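Local coordinates for glutathione peroxidase (Hypocrea jecorina, PDB 6VPD), which probably reduces hydroperoxides to alcohols at the expense of thioredoxin, as a thioredoxin-dependent member of the glutathione peroxidase family, at residues N69-Y81 with P176-K188. Residues are numbered along the deposited sequence; the frame is centred on the assembly and turned at random.
Sequences NLESVYQAIKKEY and PEKIQDKIIEAIK
Val-73 of helix 64-80 fits as a knob into a hole formed by Pro-176, Glu-177, Gln-180 and Ile-183 of helix 176-188, a worked example of how two near-parallel helices pack side by side on one face of a thioredoxin-fold sheet. The axes of segments 69-80 and 176-188 cross at -27° and come within 9.5 Å of each other. The two methyls of Val-73 divide the hole: CG2 rests on the proline ring, 3.5 Å from Pro-176 CB, while CG1 faces Ile-183 CD1. Gln-180 runs antiparallel to the valine side chain and brings OE1 up beside both methyls, 3.4 Å from Val-73 CG2. At the start of the contact, Leu-70 lies across Pro-176, its CG 3.6 Å from the ring's CG. One turn beyond Val-73, Ile-77 sends its two branches to different partners: CD1 lies 3.6 Å from Ile-183 CG2, and CG2, anti to the backbone N, meets Ile-187 CD1. Tyr-81, the first residue past the helix, closes the row. Lys-188, its chain bent at the last torsion (chi4 56°), donates a hydrogen bond from NZ to Tyr-81 OH at 2.7 Å, and Ile-187 CG2 lies over one face of the ring. A leucine in place of Tyr-81 would probably leave Lys-188 NZ without its hydroxyl partner and Ile-187 CG2 without an aromatic face to rest on. Behind this row, Phe-85 of strand 85-92 touches Ile-77, Ile-183 and Ile-187, and Leu-53 of strand 51-58 touches Leu-70. Ile-187, thus backed by Phe-85, makes its CH-pi contact with CG2 3.9 Å from the Tyr-81 ring centroid, offset toward the rim.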
# COMPACT_ATOMS: atom_id res chain seq x y z
N ASN A 69 6.23 -14.54 2.13
CA ASN A 69 6.02 -14.55 0.69
C ASN A 69 7.31 -14.26 -0.08
O ASN A 69 7.56 -14.86 -1.14
CB ASN A 69 4.95 -13.53 0.31
CG ASN A 69 3.56 -13.99 0.71
OD1 ASN A 69 2.79 -13.24 1.31
ND2 ASN A 69 3.24 -15.23 0.37
N LEU A 70 8.13 -13.33 0.42
CA LEU A 70 9.40 -13.05 -0.25
C LEU A 70 10.40 -14.17 -0.03
O LEU A 70 11.20 -14.47 -0.92
CB LEU A 70 9.99 -11.70 0.21
CG LEU A 70 9.32 -10.48 -0.44
CD1 LEU A 70 9.03 -9.35 0.53
CD2 LEU A 70 10.12 -10.00 -1.65
N GLU A 71 10.39 -14.81 1.14
CA GLU A 71 11.18 -16.03 1.30
C GLU A 71 10.69 -17.14 0.37
O GLU A 71 11.49 -17.92 -0.15
CB GLU A 71 11.14 -16.48 2.75
CG GLU A 71 12.02 -17.66 3.06
CD GLU A 71 13.49 -17.39 2.83
OE1 GLU A 71 14.26 -18.36 2.66
OE2 GLU A 71 13.89 -16.20 2.82
N SER A 72 9.38 -17.20 0.11
CA SER A 72 8.81 -18.26 -0.71
C SER A 72 9.19 -18.11 -2.19
O SER A 72 9.61 -19.08 -2.83
CB SER A 72 7.29 -18.29 -0.53
OG SER A 72 6.67 -19.10 -1.50
N VAL A 73 9.05 -16.91 -2.75
CA VAL A 73 9.47 -16.68 -4.13
C VAL A 73 10.97 -16.92 -4.29
O VAL A 73 11.42 -17.38 -5.34
CB VAL A 73 9.07 -15.25 -4.57
CG1 VAL A 73 9.47 -15.00 -6.03
CG2 VAL A 73 7.58 -15.05 -4.41
N TYR A 74 11.75 -16.66 -3.25
CA TYR A 74 13.20 -16.83 -3.33
C TYR A 74 13.60 -18.30 -3.27
O TYR A 74 14.58 -18.70 -3.91
CB TYR A 74 13.88 -16.09 -2.19
CG TYR A 74 15.37 -16.26 -2.13
CD1 TYR A 74 16.19 -15.77 -3.14
CD2 TYR A 74 15.97 -16.87 -1.03
CE1 TYR A 74 17.56 -15.90 -3.07
CE2 TYR A 74 17.34 -17.00 -0.95
CZ TYR A 74 18.13 -16.52 -1.97
OH TYR A 74 19.50 -16.67 -1.88
N GLN A 75 12.91 -19.10 -2.46
CA GLN A 75 13.19 -20.54 -2.47
C GLN A 75 12.80 -21.14 -3.81
O GLN A 75 13.59 -21.88 -4.41
CB GLN A 75 12.47 -21.25 -1.33
CG GLN A 75 12.82 -20.77 0.06
CD GLN A 75 14.26 -21.06 0.46
OE1 GLN A 75 15.05 -21.59 -0.32
NE2 GLN A 75 14.61 -20.70 1.68
N ALA A 76 11.59 -20.84 -4.29
CA ALA A 76 11.10 -21.31 -5.58
C ALA A 76 12.15 -21.11 -6.66
O ALA A 76 12.79 -22.06 -7.11
CB ALA A 76 9.81 -20.59 -5.95
N ILE A 77 12.38 -19.85 -7.05
CA ILE A 77 13.31 -19.55 -8.14
C ILE A 77 14.71 -20.06 -7.84
O ILE A 77 15.47 -20.38 -8.77
CB ILE A 77 13.27 -18.04 -8.41
CG1 ILE A 77 11.86 -17.64 -8.85
CG2 ILE A 77 14.29 -17.64 -9.46
CD1 ILE A 77 11.59 -16.18 -8.68
N LYS A 78 15.10 -20.16 -6.57
CA LYS A 78 16.40 -20.78 -6.25
C LYS A 78 16.46 -22.23 -6.75
O LYS A 78 17.49 -22.66 -7.29
CB LYS A 78 16.67 -20.71 -4.74
CG LYS A 78 18.10 -20.35 -4.39
CD LYS A 78 18.25 -20.06 -2.90
CE LYS A 78 18.53 -21.34 -2.12
NZ LYS A 78 19.78 -21.99 -2.61
N LYS A 79 15.37 -22.98 -6.58
CA LYS A 79 15.32 -24.35 -7.07
C LYS A 79 15.42 -24.41 -8.59
O LYS A 79 16.34 -25.02 -9.14
CB LYS A 79 14.03 -25.03 -6.59
CG LYS A 79 13.89 -25.11 -5.06
CD LYS A 79 12.49 -25.58 -4.64
CE LYS A 79 12.40 -25.80 -3.12
NZ LYS A 79 11.03 -26.23 -2.68
N GLU A 80 14.47 -23.76 -9.28
CA GLU A 80 14.47 -23.71 -10.74
C GLU A 80 15.79 -23.22 -11.32
O GLU A 80 16.27 -23.75 -12.32
CB GLU A 80 13.34 -22.80 -11.22
CG GLU A 80 11.97 -23.14 -10.69
CD GLU A 80 10.92 -23.14 -11.78
OE1 GLU A 80 10.70 -24.22 -12.38
OE2 GLU A 80 10.32 -22.07 -12.04
N TYR A 81 16.40 -22.20 -10.70
CA TYR A 81 17.51 -21.46 -11.30
C TYR A 81 18.51 -21.09 -10.22
O TYR A 81 18.63 -19.92 -9.84
CB TYR A 81 17.01 -20.19 -11.99
CG TYR A 81 16.14 -20.47 -13.17
CD1 TYR A 81 16.69 -20.88 -14.38
CD2 TYR A 81 14.77 -20.34 -13.06
CE1 TYR A 81 15.88 -21.14 -15.46
CE2 TYR A 81 13.96 -20.60 -14.12
CZ TYR A 81 14.51 -20.99 -15.32
OH TYR A 81 13.67 -21.24 -16.38
N PRO A 176 4.67 -10.65 -4.13
CA PRO A 176 5.86 -11.19 -4.81
C PRO A 176 5.59 -12.29 -5.85
O PRO A 176 6.35 -12.44 -6.81
CB PRO A 176 6.70 -11.73 -3.65
CG PRO A 176 6.31 -10.89 -2.46
CD PRO A 176 4.90 -10.41 -2.69
N GLU A 177 4.51 -13.06 -5.65
CA GLU A 177 4.18 -14.15 -6.56
C GLU A 177 3.78 -13.64 -7.94
O GLU A 177 3.81 -14.41 -8.91
CB GLU A 177 3.06 -15.02 -5.97
CG GLU A 177 3.32 -15.60 -4.57
CD GLU A 177 3.49 -14.53 -3.49
OE1 GLU A 177 2.94 -13.41 -3.64
OE2 GLU A 177 4.20 -14.80 -2.49
N LYS A 178 3.40 -12.37 -8.04
CA LYS A 178 3.05 -11.79 -9.33
C LYS A 178 4.28 -11.26 -10.07
O LYS A 178 4.25 -11.12 -11.30
CB LYS A 178 1.99 -10.67 -9.15
CG LYS A 178 1.87 -9.67 -10.32
CD LYS A 178 1.06 -8.43 -9.97
CE LYS A 178 0.71 -7.62 -11.24
NZ LYS A 178 -0.51 -6.76 -11.07
N ILE A 179 5.39 -11.02 -9.36
CA ILE A 179 6.63 -10.72 -10.06
C ILE A 179 7.26 -11.96 -10.66
O ILE A 179 8.09 -11.84 -11.58
CB ILE A 179 7.64 -10.07 -9.10
CG1 ILE A 179 6.93 -9.16 -8.10
CG2 ILE A 179 8.69 -9.28 -9.86
CD1 ILE A 179 7.92 -8.49 -7.19
N GLN A 180 6.86 -13.15 -10.18
CA GLN A 180 7.61 -14.38 -10.41
C GLN A 180 7.86 -14.64 -11.88
O GLN A 180 8.95 -15.07 -12.27
CB GLN A 180 6.88 -15.57 -9.78
CG GLN A 180 7.78 -16.56 -9.03
CD GLN A 180 7.00 -17.48 -8.11
OE1 GLN A 180 7.04 -17.34 -6.88
NE2 GLN A 180 6.28 -18.43 -8.69
N ASP A 181 6.86 -14.39 -12.73
CA ASP A 181 7.04 -14.62 -14.16
C ASP A 181 7.89 -13.53 -14.82
O ASP A 181 8.58 -13.81 -15.80
CB ASP A 181 5.68 -14.77 -14.86
CG ASP A 181 4.78 -15.86 -14.21
OD1 ASP A 181 5.32 -16.89 -13.71
OD2 ASP A 181 3.53 -15.73 -14.23
N LYS A 182 7.89 -12.31 -14.27
CA LYS A 182 8.84 -11.29 -14.72
C LYS A 182 10.27 -11.65 -14.33
O LYS A 182 11.21 -11.39 -15.09
CB LYS A 182 8.46 -9.92 -14.16
CG LYS A 182 7.24 -9.31 -14.81
CD LYS A 182 7.54 -8.67 -16.14
CE LYS A 182 8.85 -7.88 -16.11
NZ LYS A 182 9.29 -7.63 -17.51
N ILE A 183 10.46 -12.21 -13.13
CA ILE A 183 11.79 -12.65 -12.73
C ILE A 183 12.31 -13.68 -13.71
O ILE A 183 13.40 -13.53 -14.28
CB ILE A 183 11.78 -13.22 -11.30
CG1 ILE A 183 11.58 -12.10 -10.28
CG2 ILE A 183 13.11 -13.92 -11.02
CD1 ILE A 183 10.83 -12.56 -9.07
N ILE A 184 11.53 -14.74 -13.91
CA ILE A 184 11.96 -15.88 -14.73
C ILE A 184 12.23 -15.46 -16.18
O ILE A 184 13.18 -15.96 -16.80
CB ILE A 184 10.89 -16.99 -14.59
CG1 ILE A 184 11.06 -17.67 -13.23
CG2 ILE A 184 10.95 -17.99 -15.72
CD1 ILE A 184 9.83 -18.41 -12.77
N GLU A 185 11.46 -14.51 -16.72
CA GLU A 185 11.80 -13.91 -18.01
C GLU A 185 13.14 -13.17 -17.94
O GLU A 185 13.96 -13.28 -18.86
CB GLU A 185 10.70 -12.97 -18.47
CG GLU A 185 10.88 -12.29 -19.85
CD GLU A 185 11.64 -13.12 -20.93
OE1 GLU A 185 12.88 -13.03 -21.02
OE2 GLU A 185 10.99 -13.88 -21.69
N ALA A 186 13.38 -12.40 -16.87
CA ALA A 186 14.69 -11.77 -16.77
C ALA A 186 15.79 -12.81 -16.72
O ALA A 186 16.86 -12.60 -17.30
CB ALA A 186 14.77 -10.84 -15.56
N ILE A 187 15.52 -13.98 -16.11
CA ILE A 187 16.55 -15.01 -15.97
C ILE A 187 16.84 -15.68 -17.32
O ILE A 187 18.00 -15.93 -17.66
CB ILE A 187 16.13 -16.04 -14.90
CG1 ILE A 187 16.22 -15.44 -13.51
CG2 ILE A 187 16.98 -17.33 -14.99
CD1 ILE A 187 15.62 -16.32 -12.44
N LYS A 188 15.80 -15.99 -18.10
CA LYS A 188 16.04 -16.64 -19.39
C LYS A 188 16.75 -15.72 -20.38
O LYS A 188 17.24 -16.21 -21.40
CB LYS A 188 14.73 -17.13 -20.00
CG LYS A 188 13.99 -18.18 -19.20
CD LYS A 188 12.69 -18.50 -19.92
CE LYS A 188 12.15 -19.84 -19.51
NZ LYS A 188 11.99 -19.90 -18.03